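Local coordinates for STU0660 (Streptococcus thermophilus, PDB 3ZTH), which is a large Csn2 protein that binds magnesium and probably binds DNA in CRISPR-mediated bacterial immunity, at residues 73-78 and 198-203; 187-192 and 227-232; 305-310 and 327-332. All coordinates share one frame; numbering follows the deposited sequence.

How the interactions relate
Interactions 1 and 2 adjoin each other in the α/β part of the chain; interaction 3 lies apart, its nearest atoms about 22 Å from interaction 1. Interaction 1 pairs two parallel strands and packs side chains on both faces of the sheet. Interaction 2 holds helix 177-192 to the end of the 212-228 region and the turn after it. Both combine buried residues with an exposed lysine, and they meet where the backbone N of Y199 bonds to N231 O and I201 packs on L188. Interaction 3, far from the chain centre with Q307 and R332 exposed, joins two irregular loops by one glutamine-to-backbone bond and a small apolar patch, near a magnesium site and a neighbouring subunit.

Interaction 1: residues 73-78 and 198-203; sequences SSYHYI and KYLIVL
The ammonium of K198 reaches back over the loop before strand 76-80 and grips S74 twice, NZ lying 2.9 Å from the backbone O of S74 and 3.1 Å from its OG. Bends at chi3 and chi4 curl the lysine round to that residue. The same turn places NZ over a face of the Y75 ring, 4.8 Å from the ring centroid, a cation-pi contact, while K198 CE comes close to Y75 CE1. Past this end the backbones zip together: H76 N donates to K198 O, L200 N to H76 O, I78 N to L200 O and V202 N to I78 O. The H76 imidazole adds a weak bond from ND1 to that same K198 O, which lies at the edge of the ring.

This ladder is parallel pairing in the α/β sheet of a protein assigned to the P-loop NTPase clan. Strand 76-80 is outermost within this chain, and strand 199-204 separates it from strand 232-237.

On the face carrying H76, Y199, I78 and I201, the methylene of H76 sits over the centre of the Y199 ring, CB being 3.5 Å from the ring centroid. Imidazole and phenol are nearly parallel, 13° apart, but displaced sidelong, so little of one ring lies above the other. Further on, I78 packs loosely against I201. On the face carrying Y77 and L200, L200 CD2 reaches back over the ring of Y75, in the loop before the strand, 4.0 Å from its centroid. Y77, with CG anti to the backbone N (chi1 -174°), extends its ring to V202, where CE1 is 3.5 Å from V202 CG2; its hydroxyl is held by D79. F42 of helix 28-43 covers this side, meeting Y75 edge-to-face.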
loop_
_atom_site.group_PDB
_atom_site.type_symbol
_atom_site.label_atom_id
_atom_site.label_comp_id
_atom_site.label_asym_id
_atom_site.label_seq_id
_atom_site.Cartn_x
_atom_site.Cartn_y
_atom_site.Cartn_z
ATOM N N SER A 73 21.016 4.057 -21.556
ATOM C CA SER A 73 21.854 4.065 -20.362
ATOM C C SER A 73 23.151 4.830 -20.617
ATOM O O SER A 73 23.950 5.037 -19.708
ATOM C CB SER A 73 22.192 2.626 -19.972
ATOM O OG SER A 73 22.941 1.994 -21.002
ATOM N N SER A 74 23.349 5.246 -21.859
ATOM C CA SER A 74 24.556 5.957 -22.252
ATOM C C SER A 74 24.954 7.174 -21.403
ATOM O O SER A 74 26.136 7.505 -21.324
ATOM C CB SER A 74 24.439 6.373 -23.721
ATOM O OG SER A 74 25.647 6.947 -24.180
ATOM N N TYR A 75 23.991 7.837 -20.768
ATOM C CA TYR A 75 24.307 9.020 -19.961
ATOM C C TYR A 75 23.652 9.022 -18.594
ATOM O O TYR A 75 22.650 8.349 -18.377
ATOM C CB TYR A 75 23.812 10.309 -20.640
ATOM C CG TYR A 75 24.328 10.606 -22.023
ATOM C CD1 TYR A 75 25.551 11.248 -22.213
ATOM C CD2 TYR A 75 23.570 10.289 -23.145
ATOM C CE1 TYR A 75 25.999 11.570 -23.487
ATOM C CE2 TYR A 75 24.011 10.609 -24.424
ATOM C CZ TYR A 75 25.226 11.248 -24.587
ATOM O OH TYR A 75 25.665 11.552 -25.860
ATOM N N HIS A 76 24.231 9.800 -17.682
ATOM C CA HIS A 76 23.650 10.014 -16.367
ATOM C C HIS A 76 22.865 11.282 -16.690
ATOM O O HIS A 76 23.407 12.387 -16.669
ATOM C CB HIS A 76 24.720 10.314 -15.317
ATOM C CG HIS A 76 25.347 9.088 -14.733
ATOM N ND1 HIS A 76 26.464 8.489 -15.278
ATOM C CD2 HIS A 76 24.980 8.317 -13.681
ATOM C CE1 HIS A 76 26.758 7.402 -14.586
ATOM N NE2 HIS A 76 25.874 7.276 -13.612
ATOM N N TYR A 77 21.595 11.097 -17.024
ATOM C CA TYR A 77 20.705 12.178 -17.429
ATOM C C TYR A 77 20.056 13.002 -16.317
ATOM O O TYR A 77 19.469 12.455 -15.388
ATOM C CB TYR A 77 19.602 11.583 -18.301
ATOM C CG TYR A 77 18.678 12.590 -18.932
ATOM C CD1 TYR A 77 19.059 13.286 -20.076
ATOM C CD2 TYR A 77 17.417 12.844 -18.390
ATOM C CE1 TYR A 77 18.208 14.210 -20.672
ATOM C CE2 TYR A 77 16.557 13.769 -18.975
ATOM C CZ TYR A 77 16.960 14.449 -20.117
ATOM O OH TYR A 77 16.122 15.371 -20.705
ATOM N N ILE A 78 20.156 14.321 -16.417
ATOM C CA ILE A 78 19.515 15.184 -15.436
ATOM C C ILE A 78 18.677 16.227 -16.150
ATOM O O ILE A 78 19.208 17.072 -16.873
ATOM C CB ILE A 78 20.502 15.942 -14.559
ATOM C CG1 ILE A 78 21.269 14.974 -13.664
ATOM C CG2 ILE A 78 19.738 16.967 -13.729
ATOM C CD1 ILE A 78 22.200 15.669 -12.661
ATOM N N LYS A 198 29.733 9.640 -18.276
ATOM C CA LYS A 198 29.093 10.705 -19.030
ATOM C C LYS A 198 27.836 11.280 -18.377
ATOM O O LYS A 198 26.971 10.550 -17.892
ATOM C CB LYS A 198 28.777 10.222 -20.455
ATOM C CG LYS A 198 29.989 9.633 -21.186
ATOM C CD LYS A 198 29.896 9.761 -22.716
ATOM C CE LYS A 198 28.594 9.198 -23.295
ATOM N NZ LYS A 198 28.422 7.728 -23.076
ATOM N N TYR A 199 27.759 12.606 -18.362
ATOM C CA TYR A 199 26.625 13.319 -17.794
ATOM C C TYR A 199 25.974 14.203 -18.843
ATOM O O TYR A 199 26.637 15.013 -19.493
ATOM C CB TYR A 199 27.060 14.182 -16.615
ATOM C CG TYR A 199 27.005 13.460 -15.293
ATOM C CD1 TYR A 199 27.873 12.405 -15.014
ATOM C CD2 TYR A 199 26.059 13.809 -14.328
ATOM C CE1 TYR A 199 27.795 11.715 -13.807
ATOM C CE2 TYR A 199 25.974 13.129 -13.121
ATOM C CZ TYR A 199 26.841 12.083 -12.867
ATOM O OH TYR A 199 26.739 11.392 -11.683
ATOM N N LEU A 200 24.672 14.035 -19.012
ATOM C CA LEU A 200 23.935 14.829 -19.973
ATOM C C LEU A 200 22.923 15.637 -19.193
ATOM O O LEU A 200 22.048 15.080 -18.543
ATOM C CB LEU A 200 23.232 13.926 -20.972
ATOM C CG LEU A 200 22.271 14.608 -21.938
ATOM C CD1 LEU A 200 22.962 15.771 -22.661
ATOM C CD2 LEU A 200 21.768 13.562 -22.928
ATOM N N ILE A 201 23.053 16.955 -19.252
ATOM C CA ILE A 201 22.154 17.834 -18.530
ATOM C C ILE A 201 21.364 18.732 -19.473
ATOM O O ILE A 201 21.940 19.479 -20.264
ATOM C CB ILE A 201 22.953 18.690 -17.533
ATOM C CG1 ILE A 201 23.740 17.763 -16.601
ATOM C CG2 ILE A 201 22.018 19.599 -16.743
ATOM C CD1 ILE A 201 24.504 18.480 -15.522
ATOM N N VAL A 202 20.041 18.645 -19.375
ATOM C CA VAL A 202 19.125 19.428 -20.203
ATOM C C VAL A 202 18.517 20.575 -19.410
ATOM O O VAL A 202 18.014 20.364 -18.309
ATOM C CB VAL A 202 17.968 18.549 -20.729
ATOM C CG1 VAL A 202 16.897 19.411 -21.353
ATOM C CG2 VAL A 202 18.486 17.563 -21.746
ATOM N N LEU A 203 18.542 21.777 -19.980
ATOM C CA LEU A 203 17.985 22.953 -19.310
ATOM C C LEU A 203 17.021 23.787 -20.153
ATOM O O LEU A 203 17.414 24.383 -21.149
ATOM C CB LEU A 203 19.117 23.862 -18.837
ATOM C CG LEU A 203 19.870 23.435 -17.578
ATOM C CD1 LEU A 203 21.328 23.861 -17.670
ATOM C CD2 LEU A 203 19.205 24.065 -16.367
#

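Interaction 2: residues 187-192 and 227-232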
loop_
_atom_site.group_PDB
_atom_site.type_symbol
_atom_site.label_atom_id
_atom_site.label_comp_id
_atom_site.label_asym_id
_atom_site.label_seq_id
_atom_site.Cartn_x
_atom_site.Cartn_y
_atom_site.Cartn_z
HETATM N N MSE A 187 27.619 21.920 -6.976
HETATM C CA MSE A 187 27.461 20.550 -6.520
HETATM C C MSE A 187 27.851 19.607 -7.647
HETATM O O MSE A 187 28.522 18.600 -7.422
HETATM C CB MSE A 187 26.023 20.273 -6.103
HETATM C CG MSE A 187 25.792 18.810 -5.762
HETATM SE SE MSE A 187 24.158 18.488 -4.797
HETATM C CE MSE A 187 22.940 18.412 -6.278
ATOM N N LEU A 188 27.428 19.949 -8.860
ATOM C CA LEU A 188 27.743 19.142 -10.029
ATOM C C LEU A 188 29.258 19.117 -10.227
ATOM O O LEU A 188 29.828 18.088 -10.594
ATOM C CB LEU A 188 27.056 19.721 -11.268
ATOM C CG LEU A 188 27.362 19.041 -12.607
ATOM C CD1 LEU A 188 26.817 17.621 -12.622
ATOM C CD2 LEU A 188 26.758 19.861 -13.729
ATOM N N ASP A 189 29.909 20.251 -9.969
ATOM C CA ASP A 189 31.358 20.351 -10.127
ATOM C C ASP A 189 32.069 19.336 -9.231
ATOM O O ASP A 189 32.824 18.490 -9.705
ATOM C CB ASP A 189 31.833 21.766 -9.772
ATOM C CG ASP A 189 33.276 22.036 -10.210
ATOM O OD1 ASP A 189 34.028 21.071 -10.458
ATOM O OD2 ASP A 189 33.664 23.223 -10.299
ATOM N N HIS A 190 31.807 19.428 -7.932
ATOM C CA HIS A 190 32.415 18.550 -6.945
ATOM C C HIS A 190 32.141 17.087 -7.236
ATOM O O HIS A 190 32.980 16.235 -6.950
ATOM C CB HIS A 190 31.922 18.914 -5.538
ATOM C CG HIS A 190 32.242 20.322 -5.133
ATOM N ND1 HIS A 190 31.816 20.870 -3.941
ATOM C CD2 HIS A 190 32.919 21.304 -5.777
ATOM C CE1 HIS A 190 32.213 22.130 -3.871
ATOM N NE2 HIS A 190 32.884 22.418 -4.972
ATOM N N LEU A 191 30.977 16.778 -7.798
ATOM C CA LEU A 191 30.684 15.390 -8.118
ATOM C C LEU A 191 31.521 14.929 -9.313
ATOM O O LEU A 191 32.200 13.910 -9.244
ATOM C CB LEU A 191 29.202 15.192 -8.439
ATOM C CG LEU A 191 28.887 13.729 -8.795
ATOM C CD1 LEU A 191 28.969 12.892 -7.530
ATOM C CD2 LEU A 191 27.514 13.589 -9.411
ATOM N N LEU A 192 31.479 15.687 -10.407
ATOM C CA LEU A 192 32.224 15.332 -11.612
ATOM C C LEU A 192 33.715 15.170 -11.385
ATOM O O LEU A 192 34.378 14.458 -12.133
ATOM C CB LEU A 192 32.003 16.372 -12.713
ATOM C CG LEU A 192 30.598 16.445 -13.312
ATOM C CD1 LEU A 192 30.532 17.529 -14.370
ATOM C CD2 LEU A 192 30.241 15.102 -13.921
ATOM N N LYS A 227 34.738 22.618 -20.277
ATOM C CA LYS A 227 36.140 22.679 -20.654
ATOM C C LYS A 227 36.973 21.948 -19.609
ATOM O O LYS A 227 38.132 21.624 -19.843
ATOM C CB LYS A 227 36.598 24.134 -20.775
ATOM C CG LYS A 227 35.939 24.874 -21.924
ATOM C CD LYS A 227 36.353 26.330 -21.960
ATOM C CE LYS A 227 35.609 27.095 -23.047
ATOM N NZ LYS A 227 35.941 28.550 -23.016
ATOM N N LYS A 228 36.362 21.672 -18.463
ATOM C CA LYS A 228 37.050 20.992 -17.377
ATOM C C LYS A 228 36.732 19.510 -17.330
ATOM O O LYS A 228 37.580 18.699 -16.960
ATOM C CB LYS A 228 36.673 21.645 -16.051
ATOM C CG LYS A 228 37.195 20.944 -14.833
ATOM C CD LYS A 228 36.853 21.742 -13.590
ATOM C CE LYS A 228 37.384 21.074 -12.330
ATOM N NZ LYS A 228 36.946 21.813 -11.109
ATOM N N TYR A 229 35.509 19.161 -17.710
ATOM C CA TYR A 229 35.070 17.775 -17.701
ATOM C C TYR A 229 34.640 17.333 -19.088
ATOM O O TYR A 229 33.513 17.571 -19.509
ATOM C CB TYR A 229 33.910 17.602 -16.727
ATOM C CG TYR A 229 34.260 17.941 -15.300
ATOM C CD1 TYR A 229 35.090 17.109 -14.544
ATOM C CD2 TYR A 229 33.772 19.103 -14.704
ATOM C CE1 TYR A 229 35.423 17.427 -13.229
ATOM C CE2 TYR A 229 34.099 19.433 -13.392
ATOM C CZ TYR A 229 34.923 18.592 -12.661
ATOM O OH TYR A 229 35.238 18.924 -11.365
ATOM N N PRO A 230 35.541 16.674 -19.818
ATOM C CA PRO A 230 35.250 16.193 -21.172
ATOM C C PRO A 230 33.968 15.374 -21.218
ATOM O O PRO A 230 33.270 15.333 -22.230
ATOM C CB PRO A 230 36.472 15.336 -21.500
ATOM C CG PRO A 230 37.567 16.003 -20.720
ATOM C CD PRO A 230 36.902 16.296 -19.399
ATOM N N ASN A 231 33.666 14.731 -20.100
ATOM C CA ASN A 231 32.507 13.860 -19.990
ATOM C C ASN A 231 31.172 14.565 -19.763
ATOM O O ASN A 231 30.147 13.908 -19.587
ATOM C CB ASN A 231 32.761 12.842 -18.871
ATOM C CG ASN A 231 33.138 13.506 -17.549
ATOM O OD1 ASN A 231 33.902 14.473 -17.525
ATOM N ND2 ASN A 231 32.615 12.977 -16.445
ATOM N N LEU A 232 31.177 15.892 -19.786
ATOM C CA LEU A 232 29.954 16.653 -19.547
ATOM C C LEU A 232 29.324 17.243 -20.799
ATOM O O LEU A 232 30.010 17.827 -21.632
ATOM C CB LEU A 232 30.235 17.778 -18.552
ATOM C CG LEU A 232 29.070 18.687 -18.163
ATOM C CD1 LEU A 232 27.922 17.844 -17.622
ATOM C CD2 LEU A 232 29.546 19.696 -17.119
HETATM O O HOH W 1 36.190 24.756 -11.003
#
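D189, L188 and L192 of helix 177-192 meet K228, at the end of the 212-228 region, and the type I beta turn from Y229 to L232, through which the chain passes into strand 232-237. The turn thus belongs to the β-α-β unit formed by strand 199-204, helix 212-228 and strand 232-237.

The direct polar contacts converge on D189 OD1. Y229 OH donates to it at 2.6 Å, meeting the oxygen nearly along its C-O axis. K228 NZ forms a salt bridge to OD1 at 3.1 Å, on the syn lone pair. Carboxylate and phenol planes stand 85° apart, with OD1 at the ring edge. Two donors on one oxygen would probably favour the ionised carboxylate. K228 is stretched out beyond CG, which carries its amine across to the aspartate.

Apolar packing centres on L192. Its CB rests over the middle of the Y229 ring, 3.5 Å from the centroid, and K228 CG covers the opposite face toward the rim, so the phenol is sandwiched between aliphatic groups. L192 CD1 continues to L232 CD2 at 3.6 Å, and L188 touches the same methyl at longer range. Y199 of strand 199-204 lies against both L192 and L232.

A water bridges the charged pair, donating to D189 OD2 and accepting from K228 NZ, each at 3.0 Å.

Interaction 3: residues 305-310 and 327-332; sequences LRQPSL and FSYRIR
Q307 OE1 accepts the backbone N-H of R332 at 2.6 Å, the one hydrogen bond between the loops 305-310 and 327-332. The bond is fairly straight, with an N-H...O angle of 161°, although the donor is tilted out of the amide's carbonyl plane. Q307 runs extended beyond CG (chi2 -157°), which carries its amide across to the second loop, passing I331 at a slant; there NE2 approaches I331 CG2 at 3.6 Å. Nearer the Q307 backbone, the phenol of Y329 comes in from the other loop. Y329 OH lies 3.5 Å from Q307 CG and 4.0 Å from P308 CD, so the hydroxyl is buried against carbon and has no hydrogen-bonding partner in the model.

The two loops are the approaches to and from helix 312-324 in the C-terminal, largely helical part of the chain, and their contact joins the chain entering the helix to the chain leaving it. L318 of that helix packs against both L310 and I331, while N319 OD1 accepts from I331 N. The P308 side chain is about 9 Å from a bound magnesium ion, whose site includes Q26 and D240.

A small apolar patch forms round I331 CD1. L310 CD1 meets it at 3.5 Å, the two side chains crossing at about a right angle, and P308 CG approaches the same I331 methyl more distantly. R330 ties back to its own loop, NH1 donating to F327 O at 2.9 Å and to Y329 O at 2.6 Å. Both acceptors lie in the guanidinium plane. On the other loop, S309 OG bonds to D314 of a neighbouring subunit and to the backbone N of S311 of that subunit, and L310 packs on S309 of the same neighbour.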
loop_
_atom_site.group_PDB
_atom_site.type_symbol
_atom_site.label_atom_id
_atom_site.label_comp_id
_atom_site.label_asym_id
_atom_site.label_seq_id
_atom_site.Cartn_x
_atom_site.Cartn_y
_atom_site.Cartn_z
ATOM N N LEU A 305 4.250 34.832 -40.676
ATOM C CA LEU A 305 3.029 35.570 -40.960
ATOM C C LEU A 305 3.239 37.054 -40.671
ATOM O O LEU A 305 2.751 37.917 -41.400
ATOM C CB LEU A 305 1.897 35.016 -40.093
ATOM C CG LEU A 305 0.468 35.469 -40.386
ATOM C CD1 LEU A 305 0.138 35.242 -41.857
ATOM C CD2 LEU A 305 -0.491 34.692 -39.487
ATOM N N ARG A 306 3.971 37.335 -39.598
ATOM C CA ARG A 306 4.274 38.702 -39.194
ATOM C C ARG A 306 5.781 38.879 -39.238
ATOM O O ARG A 306 6.510 38.069 -38.674
ATOM C CB ARG A 306 3.802 38.956 -37.761
ATOM C CG ARG A 306 2.308 38.826 -37.536
ATOM C CD ARG A 306 1.975 38.970 -36.054
ATOM N NE ARG A 306 0.566 39.294 -35.840
ATOM C CZ ARG A 306 0.013 39.497 -34.646
ATOM N NH1 ARG A 306 0.746 39.405 -33.541
ATOM N NH2 ARG A 306 -1.275 39.805 -34.558
ATOM N N GLN A 307 6.250 39.932 -39.900
ATOM C CA GLN A 307 7.683 40.193 -39.982
ATOM C C GLN A 307 8.227 40.579 -38.627
ATOM O O GLN A 307 7.740 41.524 -38.011
ATOM C CB GLN A 307 7.980 41.341 -40.930
ATOM C CG GLN A 307 8.000 40.966 -42.374
ATOM C CD GLN A 307 8.805 41.951 -43.184
ATOM O OE1 GLN A 307 8.979 41.780 -44.392
ATOM N NE2 GLN A 307 9.310 42.993 -42.521
ATOM N N PRO A 308 9.251 39.860 -38.141
ATOM C CA PRO A 308 9.797 40.223 -36.831
ATOM C C PRO A 308 10.435 41.601 -36.931
ATOM O O PRO A 308 10.984 41.966 -37.971
ATOM C CB PRO A 308 10.811 39.114 -36.556
ATOM C CG PRO A 308 11.287 38.761 -37.926
ATOM C CD PRO A 308 10.003 38.741 -38.734
ATOM N N SER A 309 10.325 42.373 -35.856
ATOM C CA SER A 309 10.892 43.711 -35.812
ATOM C C SER A 309 12.402 43.563 -35.669
ATOM O O SER A 309 12.893 42.992 -34.687
ATOM C CB SER A 309 10.317 44.493 -34.624
ATOM O OG SER A 309 10.723 45.851 -34.661
ATOM N N LEU A 310 13.131 44.068 -36.658
ATOM C CA LEU A 310 14.578 43.975 -36.643
ATOM C C LEU A 310 15.213 45.212 -37.242
ATOM O O LEU A 310 14.564 45.960 -37.981
ATOM C CB LEU A 310 15.045 42.753 -37.442
ATOM C CG LEU A 310 14.591 41.365 -36.997
ATOM C CD1 LEU A 310 15.062 40.325 -38.016
ATOM C CD2 LEU A 310 15.143 41.066 -35.614
ATOM N N PHE A 327 16.605 28.615 -47.966
ATOM C CA PHE A 327 15.257 28.845 -47.469
ATOM C C PHE A 327 14.812 30.150 -48.118
ATOM O O PHE A 327 15.553 31.139 -48.106
ATOM C CB PHE A 327 15.244 28.975 -45.951
ATOM C CG PHE A 327 13.878 28.822 -45.350
ATOM C CD1 PHE A 327 13.282 27.571 -45.264
ATOM C CD2 PHE A 327 13.170 29.931 -44.899
ATOM C CE1 PHE A 327 12.003 27.430 -44.738
ATOM C CE2 PHE A 327 11.890 29.794 -44.372
ATOM C CZ PHE A 327 11.309 28.548 -44.291
ATOM N N SER A 328 13.601 30.152 -48.667
ATOM C CA SER A 328 13.054 31.308 -49.382
ATOM C C SER A 328 12.549 32.536 -48.612
ATOM O O SER A 328 12.452 33.622 -49.187
ATOM C CB SER A 328 11.931 30.835 -50.306
ATOM O OG SER A 328 10.837 30.330 -49.549
ATOM N N TYR A 329 12.213 32.397 -47.336
ATOM C CA TYR A 329 11.708 33.556 -46.603
ATOM C C TYR A 329 12.608 34.787 -46.657
ATOM O O TYR A 329 13.835 34.680 -46.596
ATOM C CB TYR A 329 11.450 33.217 -45.140
ATOM C CG TYR A 329 10.835 34.378 -44.403
ATOM C CD1 TYR A 329 9.475 34.677 -44.553
ATOM C CD2 TYR A 329 11.613 35.214 -43.600
ATOM C CE1 TYR A 329 8.907 35.777 -43.927
ATOM C CE2 TYR A 329 11.055 36.325 -42.964
ATOM C CZ TYR A 329 9.702 36.599 -43.133
ATOM O OH TYR A 329 9.141 37.683 -42.502
ATOM N N ARG A 330 11.988 35.959 -46.764
ATOM C CA ARG A 330 12.737 37.207 -46.813
ATOM C C ARG A 330 11.987 38.350 -46.150
ATOM O O ARG A 330 10.790 38.543 -46.369
ATOM C CB ARG A 330 13.034 37.621 -48.260
ATOM C CG ARG A 330 13.910 36.673 -49.052
ATOM C CD ARG A 330 15.384 36.834 -48.732
ATOM N NE ARG A 330 16.183 35.926 -49.552
ATOM C CZ ARG A 330 16.145 34.600 -49.451
ATOM N NH1 ARG A 330 15.352 34.022 -48.558
ATOM N NH2 ARG A 330 16.890 33.847 -50.249
ATOM N N ILE A 331 12.705 39.107 -45.336
ATOM C CA ILE A 331 12.130 40.272 -44.693
ATOM C C ILE A 331 12.113 41.326 -45.804
ATOM O O ILE A 331 13.127 41.551 -46.460
ATOM C CB ILE A 331 13.022 40.723 -43.514
ATOM C CG1 ILE A 331 12.826 39.760 -42.342
ATOM C CG2 ILE A 331 12.713 42.161 -43.120
ATOM C CD1 ILE A 331 13.837 39.925 -41.237
ATOM N N ARG A 332 10.960 41.938 -46.046
ATOM C CA ARG A 332 10.855 42.954 -47.090
ATOM C C ARG A 332 11.016 44.357 -46.518
ATOM O O ARG A 332 10.535 44.662 -45.424
ATOM C CB ARG A 332 9.513 42.851 -47.832
ATOM C CG ARG A 332 9.457 41.823 -48.971
ATOM C CD ARG A 332 9.217 40.400 -48.476
ATOM N NE ARG A 332 9.005 39.467 -49.586
ATOM C CZ ARG A 332 8.837 38.150 -49.453
ATOM N NH1 ARG A 332 8.853 37.581 -48.251
ATOM N NH2 ARG A 332 8.651 37.398 -50.531
#